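Local coordinates for Segregation/condensation protein A (Pyrococcus furiosus, PDB 4I99) that probably acts as the kleisin subunit of the SMC condensin complex, its C-terminal winged-helix domain joining an SMC protein during chromosome segregation, at residues I41-L46 with G80-V85. Sequence-based numbering, arbitrary orientation.
Sequences IKFWDL and GEILVV
I41 and V84 exchange two backbone hydrogen bonds, pairing the short edge strand 41-42 of this winged-helix domain antiparallel with strand 83-86, the central strand of its small sheet. I41 N donates to V84 O over 2.8 Å, and V84 N returns a bond of 2.7 Å to I41 O, lying in the plane of that carbonyl. I41 O receives in addition a CA-H...O contact from L83 CA at 3.2 Å. K42 and L83 form the following non-hydrogen-bonded pair; the backbone of L83 turns its hydrogen bonding to I74 of strand 71-74, on the far edge of its own strand.

Beyond the strand, the chain turns into the 3-10 segment 44-46, yet one more backbone bond follows, from F43 N to I82 O at 2.7 Å, tilted 22° from the carbonyl plane. The same oxygen accepts from a water that in turn takes the N-H of W44, so I82 O serves two successive amides, F43 directly and W44 through the water.

Next to this bond, F43 CB rests 3.5 Å from I82 CB, and with CG anti to its backbone N (chi1 174°) the ring runs on to T58, F59 and L62 of helix 52-67. F43, W44 and I82 also meet apolar side chains of another protein's chain, consistent with a partner-binding surface. L46 and V84 meet through methyls, while I41, on the same sheet face as V84, packs against helix 19-37. On the face of K42 and L83, L83 CD2 lies beside K42; the extended K42 chain also crosses E81, K42 CD lying 3.6 Å from E81 OE2, whereas K42 NZ remains 4.5 Å from that oxygen, beyond a salt bridge.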
ATOM      1  N   ILE C  41     -31.069 -15.917  -5.192  1.00 37.80           N
ATOM      2  CA  ILE C  41     -30.171 -16.628  -6.101  1.00 37.49           C
ATOM      3  C   ILE C  41     -29.037 -17.311  -5.350  1.00 38.22           C
ATOM      4  O   ILE C  41     -28.449 -16.736  -4.434  1.00 36.16           O
ATOM      5  CB  ILE C  41     -29.524 -15.678  -7.154  1.00 38.46           C
ATOM      6  CG1 ILE C  41     -30.575 -15.121  -8.122  1.00 35.44           C
ATOM      7  CG2 ILE C  41     -28.471 -16.442  -7.950  1.00 39.00           C
ATOM      8  CD1 ILE C  41     -31.290 -13.909  -7.623  1.00 34.65           C
ATOM      9  N   LYS C  42     -28.733 -18.543  -5.741  1.00 40.45           N
ATOM     10  CA  LYS C  42     -27.650 -19.291  -5.111  1.00 43.04           C
ATOM     11  C   LYS C  42     -26.319 -18.763  -5.637  1.00 42.92           C
ATOM     12  O   LYS C  42     -26.140 -18.604  -6.845  1.00 43.17           O
ATOM     13  CB  LYS C  42     -27.765 -20.780  -5.434  1.00 45.29           C
ATOM     14  CG  LYS C  42     -29.006 -21.447  -4.902  1.00 48.45           C
ATOM     15  CD  LYS C  42     -29.023 -22.910  -5.296  1.00 54.08           C
ATOM     16  CE  LYS C  42     -30.292 -23.599  -4.809  1.00 57.61           C
ATOM     17  NZ  LYS C  42     -30.348 -25.019  -5.261  1.00 60.34           N
ATOM     18  N   PHE C  43     -25.391 -18.493  -4.726  1.00 42.32           N
ATOM     19  CA  PHE C  43     -24.080 -17.979  -5.097  1.00 42.37           C
ATOM     20  C   PHE C  43     -23.448 -18.807  -6.218  1.00 42.59           C
ATOM     21  O   PHE C  43     -22.851 -18.264  -7.141  1.00 39.97           O
ATOM     22  CB  PHE C  43     -23.153 -17.981  -3.880  1.00 41.49           C
ATOM     23  CG  PHE C  43     -21.739 -17.603  -4.202  1.00 41.24           C
ATOM     24  CD1 PHE C  43     -21.432 -16.316  -4.643  1.00 40.40           C
ATOM     25  CD2 PHE C  43     -20.715 -18.541  -4.095  1.00 40.93           C
ATOM     26  CE1 PHE C  43     -20.128 -15.963  -4.978  1.00 40.39           C
ATOM     27  CE2 PHE C  43     -19.409 -18.204  -4.426  1.00 42.53           C
ATOM     28  CZ  PHE C  43     -19.111 -16.908  -4.871  1.00 41.73           C
ATOM     29  N   TRP C  44     -23.587 -20.123  -6.122  1.00 44.65           N
ATOM     30  CA  TRP C  44     -23.028 -21.036  -7.114  1.00 46.90           C
ATOM     31  C   TRP C  44     -23.453 -20.717  -8.543  1.00 47.25           C
ATOM     32  O   TRP C  44     -22.617 -20.652  -9.445  1.00 48.16           O
ATOM     33  CB  TRP C  44     -23.431 -22.474  -6.783  1.00 48.23           C
ATOM     34  CG  TRP C  44     -22.974 -22.928  -5.442  1.00 49.84           C
ATOM     35  CD1 TRP C  44     -23.678 -23.691  -4.554  1.00 51.06           C
ATOM     36  CD2 TRP C  44     -21.705 -22.666  -4.830  1.00 50.51           C
ATOM     37  NE1 TRP C  44     -22.926 -23.921  -3.427  1.00 53.30           N
ATOM     38  CE2 TRP C  44     -21.710 -23.302  -3.570  1.00 51.75           C
ATOM     39  CE3 TRP C  44     -20.563 -21.957  -5.226  1.00 51.96           C
ATOM     40  CZ2 TRP C  44     -20.618 -23.250  -2.698  1.00 53.35           C
ATOM     41  CZ3 TRP C  44     -19.473 -21.904  -4.359  1.00 53.28           C
ATOM     42  CH2 TRP C  44     -19.511 -22.548  -3.110  1.00 54.48           C
ATOM     43  N   ASP C  45     -24.750 -20.523  -8.754  1.00 47.81           N
ATOM     44  CA  ASP C  45     -25.249 -20.240 -10.095  1.00 49.35           C
ATOM     45  C   ASP C  45     -24.840 -18.851 -10.559  1.00 49.47           C
ATOM     46  O   ASP C  45     -25.302 -18.368 -11.589  1.00 50.21           O
ATOM     47  CB  ASP C  45     -26.773 -20.388 -10.138  1.00 50.06           C
ATOM     48  CG  ASP C  45     -27.247 -21.701  -9.529  1.00 53.65           C
ATOM     49  OD1 ASP C  45     -26.625 -22.753  -9.804  1.00 53.78           O
ATOM     50  OD2 ASP C  45     -28.246 -21.686  -8.776  1.00 55.36           O
ATOM     51  N   LEU C  46     -23.960 -18.214  -9.799  1.00 50.49           N
ATOM     52  CA  LEU C  46     -23.488 -16.875 -10.133  1.00 51.17           C
ATOM     53  C   LEU C  46     -22.032 -16.888 -10.581  1.00 51.95           C
ATOM     54  O   LEU C  46     -21.590 -15.988 -11.289  1.00 50.56           O
ATOM     55  CB  LEU C  46     -23.647 -15.956  -8.921  1.00 51.36           C
ATOM     56  CG  LEU C  46     -24.647 -14.808  -9.044  1.00 51.31           C
ATOM     57  CD1 LEU C  46     -25.877 -15.253  -9.811  1.00 50.80           C
ATOM     58  CD2 LEU C  46     -25.015 -14.325  -7.650  1.00 50.89           C
ATOM     59  N   GLY C  80     -21.772 -21.814   5.269  1.00 44.77           N
ATOM     60  CA  GLY C  80     -22.991 -22.399   4.747  1.00 42.96           C
ATOM     61  C   GLY C  80     -23.282 -21.859   3.357  1.00 43.17           C
ATOM     62  O   GLY C  80     -22.483 -21.105   2.796  1.00 43.23           O
ATOM     63  N   GLU C  81     -24.426 -22.231   2.796  1.00 42.25           N
ATOM     64  CA  GLU C  81     -24.792 -21.784   1.454  1.00 42.46           C
ATOM     65  C   GLU C  81     -24.940 -20.267   1.358  1.00 39.70           C
ATOM     66  O   GLU C  81     -25.485 -19.624   2.255  1.00 37.43           O
ATOM     67  CB  GLU C  81     -26.093 -22.458   1.010  1.00 44.98           C
ATOM     68  CG  GLU C  81     -26.599 -21.976  -0.337  1.00 50.58           C
ATOM     69  CD  GLU C  81     -27.824 -22.740  -0.822  1.00 54.12           C
ATOM     70  OE1 GLU C  81     -28.829 -22.786  -0.077  1.00 54.31           O
ATOM     71  OE2 GLU C  81     -27.778 -23.290  -1.949  1.00 55.79           O
ATOM     72  N   ILE C  82     -24.458 -19.693   0.262  1.00 36.43           N
ATOM     73  CA  ILE C  82     -24.558 -18.254   0.086  1.00 34.78           C
ATOM     74  C   ILE C  82     -25.645 -17.909  -0.918  1.00 33.71           C
ATOM     75  O   ILE C  82     -25.644 -18.417  -2.033  1.00 33.83           O
ATOM     76  CB  ILE C  82     -23.206 -17.657  -0.364  1.00 33.61           C
ATOM     77  CG1 ILE C  82     -22.157 -17.906   0.731  1.00 31.67           C
ATOM     78  CG2 ILE C  82     -23.360 -16.163  -0.636  1.00 29.38           C
ATOM     79  CD1 ILE C  82     -20.742 -17.518   0.354  1.00 31.35           C
ATOM     80  N   LEU C  83     -26.578 -17.053  -0.510  1.00 32.75           N
ATOM     81  CA  LEU C  83     -27.681 -16.656  -1.375  1.00 33.45           C
ATOM     82  C   LEU C  83     -27.673 -15.153  -1.580  1.00 32.84           C
ATOM     83  O   LEU C  83     -27.213 -14.413  -0.709  1.00 33.59           O
ATOM     84  CB  LEU C  83     -29.015 -17.090  -0.759  1.00 34.86           C
ATOM     85  CG  LEU C  83     -29.192 -18.599  -0.573  1.00 34.08           C
ATOM     86  CD1 LEU C  83     -30.357 -18.866   0.366  1.00 35.71           C
ATOM     87  CD2 LEU C  83     -29.422 -19.252  -1.917  1.00 34.17           C
ATOM     88  N   VAL C  84     -28.199 -14.708  -2.724  1.00 30.59           N
ATOM     89  CA  VAL C  84     -28.215 -13.289  -3.054  1.00 29.38           C
ATOM     90  C   VAL C  84     -29.578 -12.763  -3.481  1.00 29.52           C
ATOM     91  O   VAL C  84     -30.293 -13.393  -4.265  1.00 30.90           O
ATOM     92  CB  VAL C  84     -27.206 -12.974  -4.195  1.00 29.17           C
ATOM     93  CG1 VAL C  84     -27.049 -11.475  -4.357  1.00 26.18           C
ATOM     94  CG2 VAL C  84     -25.874 -13.610  -3.895  1.00 26.46           C
ATOM     95  N   VAL C  85     -29.919 -11.586  -2.970  1.00 29.75           N
ATOM     96  CA  VAL C  85     -31.180 -10.935  -3.283  1.00 31.08           C
ATOM     97  C   VAL C  85     -30.919  -9.493  -3.679  1.00 31.79           C
ATOM     98  O   VAL C  85     -30.311  -8.738  -2.926  1.00 31.32           O
ATOM     99  CB  VAL C  85     -32.131 -10.928  -2.059  1.00 30.59           C
ATOM    100  CG1 VAL C  85     -33.367 -10.104  -2.362  1.00 32.01           C
ATOM    101  CG2 VAL C  85     -32.531 -12.342  -1.710  1.00 34.11           C
TER
HETATM  102  O   HOH W   1     -24.713 -20.916  -3.263  1.00 46.19           O